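Local coordinates for protein acyl-CoA dehydrogenase (Thermus thermophilus, PDB 2Z1Q) that probably oxidises saturated acyl-CoA thioesters to 2,3-dehydroacyl-CoA, using a bound FAD cofactor and passing the electrons to an acceptor, at residues 92-97 / 263-268; 173-178 / 205-210; 514-519 / 554-559. All coordinates share one frame; numbering follows the deposited sequence.

Contact 1: residues 92-97 / 263-268; sequences ISTVVA and GRYKLG
The all-helical core of the acyl-CoA dehydrogenase fold is joined here: S93, T94 and A97 of helix 90-99, from the N-terminal domain, meet Y265 and K266 of the long helix 252-288, which belongs to the C-terminal domain. The segment axes pass 8.5 Å apart at a crossing angle of -46°, with T94 and K266 level at the crossing. No direct hydrogen bond spans the interface; two waters do that work. One sits between S93 OG, at 2.6 Å, and Y265 OH. The other donates to S93 O and accepts from K266 NZ at 2.6 Å, so it links the lysine nitrogen to a backbone carbonyl that also receives the helical bond from A97 N. With a bend at chi3 (62°), the lysine chain lays CE 3.6 Å from S93 O, while A97 CB rests 3.6 Å from K266 O. T94 OG1 approaches the Y265 ring obliquely, 3.4 Å from CE1, the two side chains crossing at about a right angle. T94 OG1 is hydrogen-bonded to K90 O, one turn back; S93 OG also bonds K90 O, and D78 OD2 as well. K266 NZ has a weak further bond to T114 OG1. Around the pair, helix 300-331 packs on T94 and Y265 through Y321, V324 and I327, helix 348-372 reaches Y265 through I354, and helix 30-54 backs the far flank of helix 90-99.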
ATOM      1  N   ILE B  92     -11.206 -15.895 -23.838  1.00 33.94           N
ATOM      2  CA  ILE B  92     -11.485 -14.640 -24.549  1.00 34.80           C
ATOM      3  C   ILE B  92     -12.033 -13.543 -23.622  1.00 35.11           C
ATOM      4  O   ILE B  92     -11.522 -12.421 -23.610  1.00 35.73           O
ATOM      5  CB  ILE B  92     -12.491 -14.874 -25.709  1.00 36.78           C
ATOM      6  CG1 ILE B  92     -11.861 -15.781 -26.771  1.00 37.81           C
ATOM      7  CG2 ILE B  92     -12.903 -13.552 -26.328  1.00 35.71           C
ATOM      8  CD1 ILE B  92     -12.770 -16.043 -27.955  1.00 40.10           C
ATOM      9  N   SER B  93     -13.068 -13.861 -22.849  1.00 34.29           N
ATOM     10  CA  SER B  93     -13.617 -12.867 -21.933  1.00 34.95           C
ATOM     11  C   SER B  93     -12.569 -12.484 -20.884  1.00 33.40           C
ATOM     12  O   SER B  93     -12.594 -11.377 -20.342  1.00 32.00           O
ATOM     13  CB  SER B  93     -14.885 -13.402 -21.255  1.00 35.78           C
ATOM     14  OG  SER B  93     -14.683 -14.698 -20.729  1.00 37.85           O
ATOM     15  N   THR B  94     -11.633 -13.392 -20.617  1.00 32.84           N
ATOM     16  CA  THR B  94     -10.585 -13.125 -19.638  1.00 31.30           C
ATOM     17  C   THR B  94      -9.532 -12.161 -20.175  1.00 30.89           C
ATOM     18  O   THR B  94      -9.089 -11.263 -19.451  1.00 30.02           O
ATOM     19  CB  THR B  94      -9.898 -14.428 -19.169  1.00 29.91           C
ATOM     20  OG1 THR B  94     -10.868 -15.290 -18.564  1.00 29.43           O
ATOM     21  CG2 THR B  94      -8.815 -14.117 -18.151  1.00 28.48           C
ATOM     22  N   VAL B  95      -9.131 -12.335 -21.433  1.00 30.50           N
ATOM     23  CA  VAL B  95      -8.133 -11.442 -22.016  1.00 31.18           C
ATOM     24  C   VAL B  95      -8.749 -10.044 -22.191  1.00 31.48           C
ATOM     25  O   VAL B  95      -8.059  -9.034 -22.074  1.00 31.10           O
ATOM     26  CB  VAL B  95      -7.601 -11.965 -23.391  1.00 32.51           C
ATOM     27  CG1 VAL B  95      -7.081 -13.397 -23.244  1.00 35.22           C
ATOM     28  CG2 VAL B  95      -8.690 -11.896 -24.447  1.00 35.37           C
ATOM     29  N   VAL B  96     -10.052  -9.996 -22.457  1.00 31.39           N
ATOM     30  CA  VAL B  96     -10.750  -8.720 -22.626  1.00 31.49           C
ATOM     31  C   VAL B  96     -10.711  -7.964 -21.296  1.00 30.53           C
ATOM     32  O   VAL B  96     -10.501  -6.757 -21.264  1.00 30.66           O
ATOM     33  CB  VAL B  96     -12.224  -8.943 -23.077  1.00 32.35           C
ATOM     34  CG1 VAL B  96     -13.016  -7.649 -22.964  1.00 32.76           C
ATOM     35  CG2 VAL B  96     -12.248  -9.432 -24.523  1.00 33.12           C
ATOM     36  N   ALA B  97     -10.898  -8.687 -20.198  1.00 28.56           N
ATOM     37  CA  ALA B  97     -10.855  -8.075 -18.878  1.00 27.78           C
ATOM     38  C   ALA B  97      -9.473  -7.482 -18.646  1.00 26.41           C
ATOM     39  O   ALA B  97      -9.346  -6.358 -18.174  1.00 26.53           O
ATOM     40  CB  ALA B  97     -11.159  -9.113 -17.815  1.00 24.46           C
ATOM     41  N   GLY B 263     -16.229 -13.813 -11.633  1.00 27.02           N
ATOM     42  CA  GLY B 263     -15.758 -12.510 -11.229  1.00 27.06           C
ATOM     43  C   GLY B 263     -14.341 -12.573 -10.699  1.00 26.78           C
ATOM     44  O   GLY B 263     -13.545 -11.672 -10.953  1.00 26.85           O
ATOM     45  N   ARG B 264     -14.003 -13.641  -9.988  1.00 24.54           N
ATOM     46  CA  ARG B 264     -12.664 -13.731  -9.436  1.00 24.75           C
ATOM     47  C   ARG B 264     -11.566 -13.920 -10.461  1.00 25.87           C
ATOM     48  O   ARG B 264     -10.535 -13.246 -10.385  1.00 26.92           O
ATOM     49  CB  ARG B 264     -12.606 -14.833  -8.385  1.00 23.52           C
ATOM     50  CG  ARG B 264     -13.400 -14.490  -7.133  1.00 22.20           C
ATOM     51  CD  ARG B 264     -13.602 -15.694  -6.228  1.00 21.28           C
ATOM     52  NE  ARG B 264     -14.337 -15.317  -5.023  1.00 23.99           N
ATOM     53  CZ  ARG B 264     -14.893 -16.177  -4.174  1.00 24.56           C
ATOM     54  NH1 ARG B 264     -15.540 -15.727  -3.103  1.00 28.15           N
ATOM     55  NH2 ARG B 264     -14.811 -17.478  -4.397  1.00 23.56           N
ATOM     56  N   TYR B 265     -11.746 -14.805 -11.431  1.00 25.38           N
ATOM     57  CA  TYR B 265     -10.648 -14.941 -12.365  1.00 26.06           C
ATOM     58  C   TYR B 265     -10.563 -13.783 -13.344  1.00 25.73           C
ATOM     59  O   TYR B 265      -9.469 -13.452 -13.801  1.00 26.38           O
ATOM     60  CB  TYR B 265     -10.675 -16.289 -13.082  1.00 25.12           C
ATOM     61  CG  TYR B 265     -11.846 -16.531 -13.978  1.00 25.00           C
ATOM     62  CD1 TYR B 265     -11.961 -15.870 -15.207  1.00 25.50           C
ATOM     63  CD2 TYR B 265     -12.799 -17.481 -13.648  1.00 25.07           C
ATOM     64  CE1 TYR B 265     -12.999 -16.168 -16.083  1.00 25.37           C
ATOM     65  CE2 TYR B 265     -13.839 -17.789 -14.513  1.00 26.26           C
ATOM     66  CZ  TYR B 265     -13.931 -17.134 -15.730  1.00 25.96           C
ATOM     67  OH  TYR B 265     -14.930 -17.500 -16.603  1.00 27.51           O
ATOM     68  N   LYS B 266     -11.694 -13.144 -13.653  1.00 26.57           N
ATOM     69  CA  LYS B 266     -11.663 -11.998 -14.564  1.00 28.33           C
ATOM     70  C   LYS B 266     -10.985 -10.829 -13.837  1.00 29.04           C
ATOM     71  O   LYS B 266     -10.260 -10.041 -14.445  1.00 30.85           O
ATOM     72  CB  LYS B 266     -13.085 -11.611 -15.022  1.00 29.32           C
ATOM     73  CG  LYS B 266     -13.770 -12.675 -15.899  1.00 32.09           C
ATOM     74  CD  LYS B 266     -15.050 -12.168 -16.555  1.00 33.87           C
ATOM     75  CE  LYS B 266     -14.762 -10.996 -17.488  1.00 36.66           C
ATOM     76  NZ  LYS B 266     -16.004 -10.459 -18.116  1.00 36.73           N
ATOM     77  N   LEU B 267     -11.195 -10.722 -12.532  1.00 27.32           N
ATOM     78  CA  LEU B 267     -10.571  -9.655 -11.764  1.00 28.17           C
ATOM     79  C   LEU B 267      -9.058  -9.918 -11.689  1.00 27.83           C
ATOM     80  O   LEU B 267      -8.239  -8.994 -11.805  1.00 26.80           O
ATOM     81  CB  LEU B 267     -11.171  -9.611 -10.353  1.00 31.06           C
ATOM     82  CG  LEU B 267     -10.583  -8.553  -9.426  1.00 33.21           C
ATOM     83  CD1 LEU B 267     -10.803  -7.188 -10.034  1.00 36.07           C
ATOM     84  CD2 LEU B 267     -11.236  -8.636  -8.068  1.00 34.53           C
ATOM     85  N   GLY B 268      -8.696 -11.186 -11.499  1.00 25.44           N
ATOM     86  CA  GLY B 268      -7.293 -11.549 -11.457  1.00 23.80           C
ATOM     87  C   GLY B 268      -6.643 -11.148 -12.767  1.00 24.33           C
ATOM     88  O   GLY B 268      -5.504 -10.682 -12.769  1.00 24.10           O
TER
HETATM   89  O   HOH W   1     -15.672 -15.353 -18.448  1.00 34.11           O
HETATM   90  O   HOH W   2     -14.772  -9.767 -20.312  1.00 43.87           O

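Contact 2: residues 173-178 / 205-210; sequences YILNGV and FLVERD
Strands 172-183 and 201-208 pass each other almost orthogonally, their segment axes 10.5 Å apart at -82°, with no hydrogen bond between the two segments, so the contact is made wholly by inward-pointing side chains. Y173 and F205 form an offset edge-to-face pair: the phenylalanine turns its edge toward the tyrosine face, with centroids 5.6 Å apart and planes inclined at 77°. The touching atom is F205 CE2, which lies 3.8 Å from Y173 CD2 and also near CG and CB, at the root of the tyrosine ring and well away from its hydroxyl. F205 has CG beside its backbone N (chi1 -59°), which carries the ring across to Y173 and under L175. L175 divides its two methyls over F205 and V207: CD2 lies over one face of the F205 ring, while CD1 is 4.3 Å from F205 CB and equally far from V207 CG2. This aliphatic and aromatic cluster belongs to the core of the middle, beta-sheet domain. It is completed by A164 of strand 163-166, which touches L175 and F205, by A195 of strand 190-197 beside the same two residues, and by V238 and V240 of strand 238-241, which pack on L175 and V207.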
ATOM      1  N   TYR B 173     -44.884  -9.404  -6.593  1.00 53.65           N
ATOM      2  CA  TYR B 173     -44.132  -9.518  -5.348  1.00 50.10           C
ATOM      3  C   TYR B 173     -43.785  -8.089  -4.939  1.00 48.02           C
ATOM      4  O   TYR B 173     -43.399  -7.278  -5.778  1.00 47.49           O
ATOM      5  CB  TYR B 173     -42.845 -10.327  -5.559  1.00 50.24           C
ATOM      6  CG  TYR B 173     -42.987 -11.810  -5.272  1.00 50.30           C
ATOM      7  CD1 TYR B 173     -43.340 -12.264  -4.005  1.00 49.62           C
ATOM      8  CD2 TYR B 173     -42.761 -12.760  -6.273  1.00 50.00           C
ATOM      9  CE1 TYR B 173     -43.467 -13.621  -3.732  1.00 50.52           C
ATOM     10  CE2 TYR B 173     -42.886 -14.124  -6.009  1.00 50.45           C
ATOM     11  CZ  TYR B 173     -43.238 -14.545  -4.736  1.00 50.74           C
ATOM     12  OH  TYR B 173     -43.358 -15.889  -4.457  1.00 51.66           O
ATOM     13  N   ILE B 174     -43.950  -7.772  -3.659  1.00 45.96           N
ATOM     14  CA  ILE B 174     -43.649  -6.426  -3.177  1.00 44.23           C
ATOM     15  C   ILE B 174     -42.293  -6.415  -2.487  1.00 42.60           C
ATOM     16  O   ILE B 174     -42.078  -7.127  -1.495  1.00 43.12           O
ATOM     17  CB  ILE B 174     -44.708  -5.932  -2.179  1.00 44.62           C
ATOM     18  CG1 ILE B 174     -46.107  -6.157  -2.748  1.00 44.60           C
ATOM     19  CG2 ILE B 174     -44.487  -4.449  -1.891  1.00 42.32           C
ATOM     20  CD1 ILE B 174     -47.215  -5.811  -1.785  1.00 47.28           C
ATOM     21  N   LEU B 175     -41.383  -5.601  -3.011  1.00 39.22           N
ATOM     22  CA  LEU B 175     -40.035  -5.516  -2.465  1.00 37.08           C
ATOM     23  C   LEU B 175     -39.762  -4.273  -1.630  1.00 35.36           C
ATOM     24  O   LEU B 175     -40.088  -3.147  -2.021  1.00 34.22           O
ATOM     25  CB  LEU B 175     -38.995  -5.597  -3.593  1.00 36.98           C
ATOM     26  CG  LEU B 175     -38.823  -6.907  -4.366  1.00 38.46           C
ATOM     27  CD1 LEU B 175     -37.531  -6.855  -5.169  1.00 37.00           C
ATOM     28  CD2 LEU B 175     -38.779  -8.072  -3.399  1.00 37.92           C
ATOM     29  N   ASN B 176     -39.141  -4.497  -0.477  1.00 32.59           N
ATOM     30  CA  ASN B 176     -38.780  -3.423   0.434  1.00 32.65           C
ATOM     31  C   ASN B 176     -37.394  -3.667   1.030  1.00 32.03           C
ATOM     32  O   ASN B 176     -37.110  -4.739   1.576  1.00 31.99           O
ATOM     33  CB  ASN B 176     -39.834  -3.308   1.545  1.00 32.05           C
ATOM     34  CG  ASN B 176     -41.106  -2.621   1.073  1.00 31.99           C
ATOM     35  OD1 ASN B 176     -41.111  -1.415   0.810  1.00 28.91           O
ATOM     36  ND2 ASN B 176     -42.186  -3.391   0.944  1.00 33.42           N
ATOM     37  N   GLY B 177     -36.523  -2.673   0.921  1.00 31.27           N
ATOM     38  CA  GLY B 177     -35.187  -2.823   1.469  1.00 28.71           C
ATOM     39  C   GLY B 177     -34.213  -1.823   0.891  1.00 27.41           C
ATOM     40  O   GLY B 177     -34.591  -0.971   0.075  1.00 25.45           O
ATOM     41  N   VAL B 178     -32.957  -1.922   1.310  1.00 27.18           N
ATOM     42  CA  VAL B 178     -31.901  -1.028   0.835  1.00 27.45           C
ATOM     43  C   VAL B 178     -30.706  -1.852   0.370  1.00 26.78           C
ATOM     44  O   VAL B 178     -30.259  -2.756   1.074  1.00 26.87           O
ATOM     45  CB  VAL B 178     -31.431  -0.083   1.964  1.00 28.80           C
ATOM     46  CG1 VAL B 178     -30.306   0.818   1.471  1.00 28.15           C
ATOM     47  CG2 VAL B 178     -32.611   0.750   2.471  1.00 30.01           C
ATOM     48  N   PHE B 205     -34.464 -11.462  -7.925  1.00 30.78           N
ATOM     49  CA  PHE B 205     -35.551 -10.888  -8.722  1.00 32.31           C
ATOM     50  C   PHE B 205     -35.057  -9.957  -9.827  1.00 32.72           C
ATOM     51  O   PHE B 205     -34.078  -9.235  -9.655  1.00 33.48           O
ATOM     52  CB  PHE B 205     -36.520 -10.087  -7.836  1.00 33.40           C
ATOM     53  CG  PHE B 205     -37.162 -10.886  -6.740  1.00 35.04           C
ATOM     54  CD1 PHE B 205     -36.461 -11.200  -5.578  1.00 34.78           C
ATOM     55  CD2 PHE B 205     -38.479 -11.315  -6.863  1.00 35.63           C
ATOM     56  CE1 PHE B 205     -37.061 -11.926  -4.558  1.00 32.67           C
ATOM     57  CE2 PHE B 205     -39.089 -12.046  -5.841  1.00 36.77           C
ATOM     58  CZ  PHE B 205     -38.378 -12.350  -4.690  1.00 34.63           C
ATOM     59  N   LEU B 206     -35.753  -9.961 -10.961  1.00 34.01           N
ATOM     60  CA  LEU B 206     -35.406  -9.088 -12.083  1.00 33.95           C
ATOM     61  C   LEU B 206     -36.273  -7.837 -11.929  1.00 33.70           C
ATOM     62  O   LEU B 206     -37.496  -7.936 -11.911  1.00 34.45           O
ATOM     63  CB  LEU B 206     -35.711  -9.778 -13.412  1.00 33.42           C
ATOM     64  CG  LEU B 206     -34.987 -11.106 -13.666  1.00 34.54           C
ATOM     65  CD1 LEU B 206     -35.686 -11.874 -14.787  1.00 32.66           C
ATOM     66  CD2 LEU B 206     -33.524 -10.843 -14.006  1.00 33.89           C
ATOM     67  N   VAL B 207     -35.638  -6.671 -11.798  1.00 33.41           N
ATOM     68  CA  VAL B 207     -36.360  -5.413 -11.624  1.00 32.37           C
ATOM     69  C   VAL B 207     -35.924  -4.412 -12.673  1.00 32.41           C
ATOM     70  O   VAL B 207     -34.735  -4.122 -12.817  1.00 32.83           O
ATOM     71  CB  VAL B 207     -36.097  -4.802 -10.215  1.00 32.57           C
ATOM     72  CG1 VAL B 207     -36.989  -3.571  -9.985  1.00 29.94           C
ATOM     73  CG2 VAL B 207     -36.346  -5.846  -9.157  1.00 30.95           C
ATOM     74  N   GLU B 208     -36.889  -3.884 -13.409  1.00 31.61           N
ATOM     75  CA  GLU B 208     -36.577  -2.912 -14.440  1.00 33.48           C
ATOM     76  C   GLU B 208     -36.446  -1.541 -13.797  1.00 32.67           C
ATOM     77  O   GLU B 208     -37.167  -1.221 -12.849  1.00 31.24           O
ATOM     78  CB  GLU B 208     -37.668  -2.930 -15.504  1.00 35.12           C
ATOM     79  CG  GLU B 208     -37.951  -4.354 -15.965  1.00 38.06           C
ATOM     80  CD  GLU B 208     -38.850  -4.425 -17.182  1.00 39.54           C
ATOM     81  OE1 GLU B 208     -40.037  -4.063 -17.068  1.00 41.28           O
ATOM     82  OE2 GLU B 208     -38.371  -4.846 -18.256  1.00 38.31           O
ATOM     83  N   ARG B 209     -35.515  -0.747 -14.313  1.00 32.57           N
ATOM     84  CA  ARG B 209     -35.279   0.578 -13.772  1.00 33.49           C
ATOM     85  C   ARG B 209     -36.551   1.408 -13.620  1.00 35.32           C
ATOM     86  O   ARG B 209     -36.763   2.023 -12.579  1.00 36.29           O
ATOM     87  CB  ARG B 209     -34.286   1.340 -14.645  1.00 30.62           C
ATOM     88  CG  ARG B 209     -33.802   2.620 -13.995  1.00 28.22           C
ATOM     89  CD  ARG B 209     -33.061   3.499 -14.971  1.00 28.48           C
ATOM     90  NE  ARG B 209     -32.466   4.646 -14.295  1.00 30.65           N
ATOM     91  CZ  ARG B 209     -31.386   4.583 -13.520  1.00 29.86           C
ATOM     92  NH1 ARG B 209     -30.771   3.425 -13.322  1.00 24.83           N
ATOM     93  NH2 ARG B 209     -30.936   5.684 -12.928  1.00 30.03           N
ATOM     94  N   ASP B 210     -37.392   1.420 -14.650  1.00 37.53           N
ATOM     95  CA  ASP B 210     -38.627   2.209 -14.617  1.00 39.91           C
ATOM     96  C   ASP B 210     -39.748   1.667 -13.724  1.00 40.36           C
ATOM     97  O   ASP B 210     -40.923   1.959 -13.953  1.00 42.88           O
ATOM     98  CB  ASP B 210     -39.160   2.402 -16.049  1.00 42.11           C
ATOM     99  CG  ASP B 210     -38.222   3.238 -16.919  1.00 44.56           C
ATOM    100  OD1 ASP B 210     -38.473   3.337 -18.144  1.00 45.99           O
ATOM    101  OD2 ASP B 210     -37.243   3.802 -16.382  1.00 44.21           O
TER

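Contact 3: residues 514-519 / 554-559; sequences LAQALD and GDLVAL. Unlike the reference sequence in segment 554-559: G554 (reference Val).
Apolar packing carries the contact between A515 and L556, the latter at the first turn of helix 556-570. L556 CD2 comes to 4.1 Å from A515 CB, and its other methyl, CD1, lies 4.2 Å from CG of Q516, so the forked end of the leucine straddles two successive residues of helix 505-528. With CG turned anti to the carbonyl carbon (chi1 -61°), L556 projects both methyls onto the neighbouring helix. Only 110 Å² is buried between the segments. This is the C-terminal helical region of the chain, where the final helix begins against the flank of helix 505-528. Hydrogen bonding acts within the second segment rather than across the contact. D555 is the N-cap of helix 556-570: its OD1 accepts from A558 N at 3.1 Å in a nearly straight bond (172°), although the donor comes from above the carboxylate plane. D555 also forms the centre of an inverse gamma turn, with a weak bond from L556 N to G554 O. As for charge, D519, one turn beyond A515, forms a salt bridge through OD1 with NE of R551, a loop residue that the A515 side chain also touches. The second subunit packs alongside, with its S527 against L556 and its R531 against D555.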
ATOM      1  N   LEU B 514      10.184 -17.669  -7.160  1.00 30.74           N
ATOM      2  CA  LEU B 514      10.360 -18.913  -6.420  1.00 30.65           C
ATOM      3  C   LEU B 514      11.155 -18.728  -5.117  1.00 30.83           C
ATOM      4  O   LEU B 514      10.692 -19.116  -4.038  1.00 30.85           O
ATOM      5  CB  LEU B 514      11.063 -19.939  -7.315  1.00 31.51           C
ATOM      6  CG  LEU B 514      11.473 -21.251  -6.649  1.00 31.95           C
ATOM      7  CD1 LEU B 514      10.248 -21.886  -6.026  1.00 32.31           C
ATOM      8  CD2 LEU B 514      12.110 -22.191  -7.664  1.00 31.99           C
ATOM      9  N   ALA B 515      12.346 -18.139  -5.214  1.00 29.75           N
ATOM     10  CA  ALA B 515      13.194 -17.916  -4.040  1.00 29.57           C
ATOM     11  C   ALA B 515      12.431 -17.196  -2.930  1.00 30.84           C
ATOM     12  O   ALA B 515      12.413 -17.643  -1.780  1.00 30.13           O
ATOM     13  CB  ALA B 515      14.431 -17.103  -4.424  1.00 28.29           C
ATOM     14  N   GLN B 516      11.803 -16.079  -3.278  1.00 30.13           N
ATOM     15  CA  GLN B 516      11.048 -15.311  -2.302  1.00 29.70           C
ATOM     16  C   GLN B 516       9.862 -16.078  -1.735  1.00 28.95           C
ATOM     17  O   GLN B 516       9.562 -15.968  -0.549  1.00 29.44           O
ATOM     18  CB  GLN B 516      10.592 -14.005  -2.937  1.00 29.69           C
ATOM     19  CG  GLN B 516      11.745 -13.068  -3.215  1.00 27.76           C
ATOM     20  CD  GLN B 516      11.321 -11.821  -3.950  1.00 26.11           C
ATOM     21  OE1 GLN B 516      10.905 -11.871  -5.109  1.00 27.17           O
ATOM     22  NE2 GLN B 516      11.419 -10.687  -3.275  1.00 24.83           N
ATOM     23  N   ALA B 517       9.193 -16.860  -2.578  1.00 28.86           N
ATOM     24  CA  ALA B 517       8.052 -17.651  -2.135  1.00 29.00           C
ATOM     25  C   ALA B 517       8.481 -18.671  -1.083  1.00 30.48           C
ATOM     26  O   ALA B 517       7.734 -18.955  -0.138  1.00 29.95           O
ATOM     27  CB  ALA B 517       7.417 -18.364  -3.321  1.00 28.14           C
ATOM     28  N   LEU B 518       9.676 -19.237  -1.247  1.00 30.18           N
ATOM     29  CA  LEU B 518      10.154 -20.218  -0.283  1.00 30.33           C
ATOM     30  C   LEU B 518      10.408 -19.556   1.059  1.00 29.98           C
ATOM     31  O   LEU B 518      10.127 -20.135   2.101  1.00 31.89           O
ATOM     32  CB  LEU B 518      11.427 -20.920  -0.782  1.00 30.48           C
ATOM     33  CG  LEU B 518      11.210 -22.300  -1.422  1.00 32.38           C
ATOM     34  CD1 LEU B 518      10.316 -22.153  -2.629  1.00 33.84           C
ATOM     35  CD2 LEU B 518      12.539 -22.924  -1.827  1.00 34.36           C
ATOM     36  N   ASP B 519      10.920 -18.331   1.040  1.00 29.89           N
ATOM     37  CA  ASP B 519      11.186 -17.632   2.289  1.00 31.82           C
ATOM     38  C   ASP B 519       9.904 -17.340   3.049  1.00 31.08           C
ATOM     39  O   ASP B 519       9.852 -17.492   4.268  1.00 27.98           O
ATOM     40  CB  ASP B 519      11.903 -16.314   2.037  1.00 33.76           C
ATOM     41  CG  ASP B 519      13.253 -16.499   1.404  1.00 37.07           C
ATOM     42  OD1 ASP B 519      13.873 -17.573   1.598  1.00 40.47           O
ATOM     43  OD2 ASP B 519      13.694 -15.559   0.719  1.00 37.77           O
ATOM     44  N   GLY B 554      20.174 -17.587  -3.807  1.00 46.96           N
ATOM     45  CA  GLY B 554      20.196 -17.099  -5.177  1.00 43.26           C
ATOM     46  C   GLY B 554      20.600 -15.635  -5.161  1.00 41.93           C
ATOM     47  O   GLY B 554      20.372 -14.950  -4.168  1.00 41.18           O
ATOM     48  N   ASP B 555      21.207 -15.151  -6.240  1.00 40.70           N
ATOM     49  CA  ASP B 555      21.639 -13.753  -6.314  1.00 39.22           C
ATOM     50  C   ASP B 555      20.502 -12.901  -6.861  1.00 37.04           C
ATOM     51  O   ASP B 555      20.452 -12.630  -8.065  1.00 36.34           O
ATOM     52  CB  ASP B 555      22.850 -13.629  -7.240  1.00 39.42           C
ATOM     53  CG  ASP B 555      23.512 -12.260  -7.171  1.00 39.86           C
ATOM     54  OD1 ASP B 555      22.922 -11.310  -6.609  1.00 36.86           O
ATOM     55  OD2 ASP B 555      24.638 -12.139  -7.697  1.00 42.35           O
ATOM     56  N   LEU B 556      19.595 -12.490  -5.977  1.00 35.57           N
ATOM     57  CA  LEU B 556      18.448 -11.684  -6.377  1.00 33.92           C
ATOM     58  C   LEU B 556      18.886 -10.337  -6.934  1.00 31.88           C
ATOM     59  O   LEU B 556      18.242  -9.778  -7.820  1.00 32.59           O
ATOM     60  CB  LEU B 556      17.500 -11.490  -5.181  1.00 35.17           C
ATOM     61  CG  LEU B 556      16.885 -12.756  -4.563  1.00 34.87           C
ATOM     62  CD1 LEU B 556      15.883 -12.367  -3.479  1.00 35.97           C
ATOM     63  CD2 LEU B 556      16.190 -13.577  -5.637  1.00 34.69           C
ATOM     64  N   VAL B 557      19.986  -9.808  -6.426  1.00 30.57           N
ATOM     65  CA  VAL B 557      20.458  -8.539  -6.926  1.00 28.82           C
ATOM     66  C   VAL B 557      20.728  -8.675  -8.418  1.00 29.24           C
ATOM     67  O   VAL B 557      20.198  -7.904  -9.228  1.00 29.20           O
ATOM     68  CB  VAL B 557      21.718  -8.123  -6.203  1.00 29.52           C
ATOM     69  CG1 VAL B 557      22.136  -6.729  -6.643  1.00 28.12           C
ATOM     70  CG2 VAL B 557      21.474  -8.179  -4.707  1.00 27.76           C
ATOM     71  N   ALA B 558      21.534  -9.672  -8.781  1.00 27.83           N
ATOM     72  CA  ALA B 558      21.877  -9.917 -10.175  1.00 25.94           C
ATOM     73  C   ALA B 558      20.635 -10.184 -11.010  1.00 24.90           C
ATOM     74  O   ALA B 558      20.429  -9.560 -12.046  1.00 23.92           O
ATOM     75  CB  ALA B 558      22.834 -11.111 -10.288  1.00 25.75           C
ATOM     76  N   LEU B 559      19.802 -11.110 -10.556  1.00 25.23           N
ATOM     77  CA  LEU B 559      18.612 -11.458 -11.320  1.00 27.07           C
ATOM     78  C   LEU B 559      17.634 -10.300 -11.501  1.00 27.49           C
ATOM     79  O   LEU B 559      17.135 -10.088 -12.606  1.00 26.65           O
ATOM     80  CB  LEU B 559      17.905 -12.675 -10.697  1.00 27.09           C
ATOM     81  CG  LEU B 559      18.689 -14.000 -10.683  1.00 28.59           C
ATOM     82  CD1 LEU B 559      17.827 -15.104 -10.079  1.00 28.17           C
ATOM     83  CD2 LEU B 559      19.088 -14.394 -12.090  1.00 29.57           C
TER

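How the contacts relate
The three contacts sample different parts of the fold and share no helix or strand. Contact 1 lies about 7 Å from the chain's centre; the centres of contacts 2 and 3 each lie about 29 Å from that of contact 1, on opposite sides of the chain's centre, with about 54 Å between their own centres. In sequence, contact 2 falls between the two halves of contact 1: the chain leaves helix 90-99, builds the beta-sheet domain containing 173-178 and 205-210, and returns as helix 252-288. Contact 1 thus brings together the helical domains that flank the middle one in sequence. Contact 3 follows later, in the C-terminal helices, and of the three it alone is touched by the second subunit.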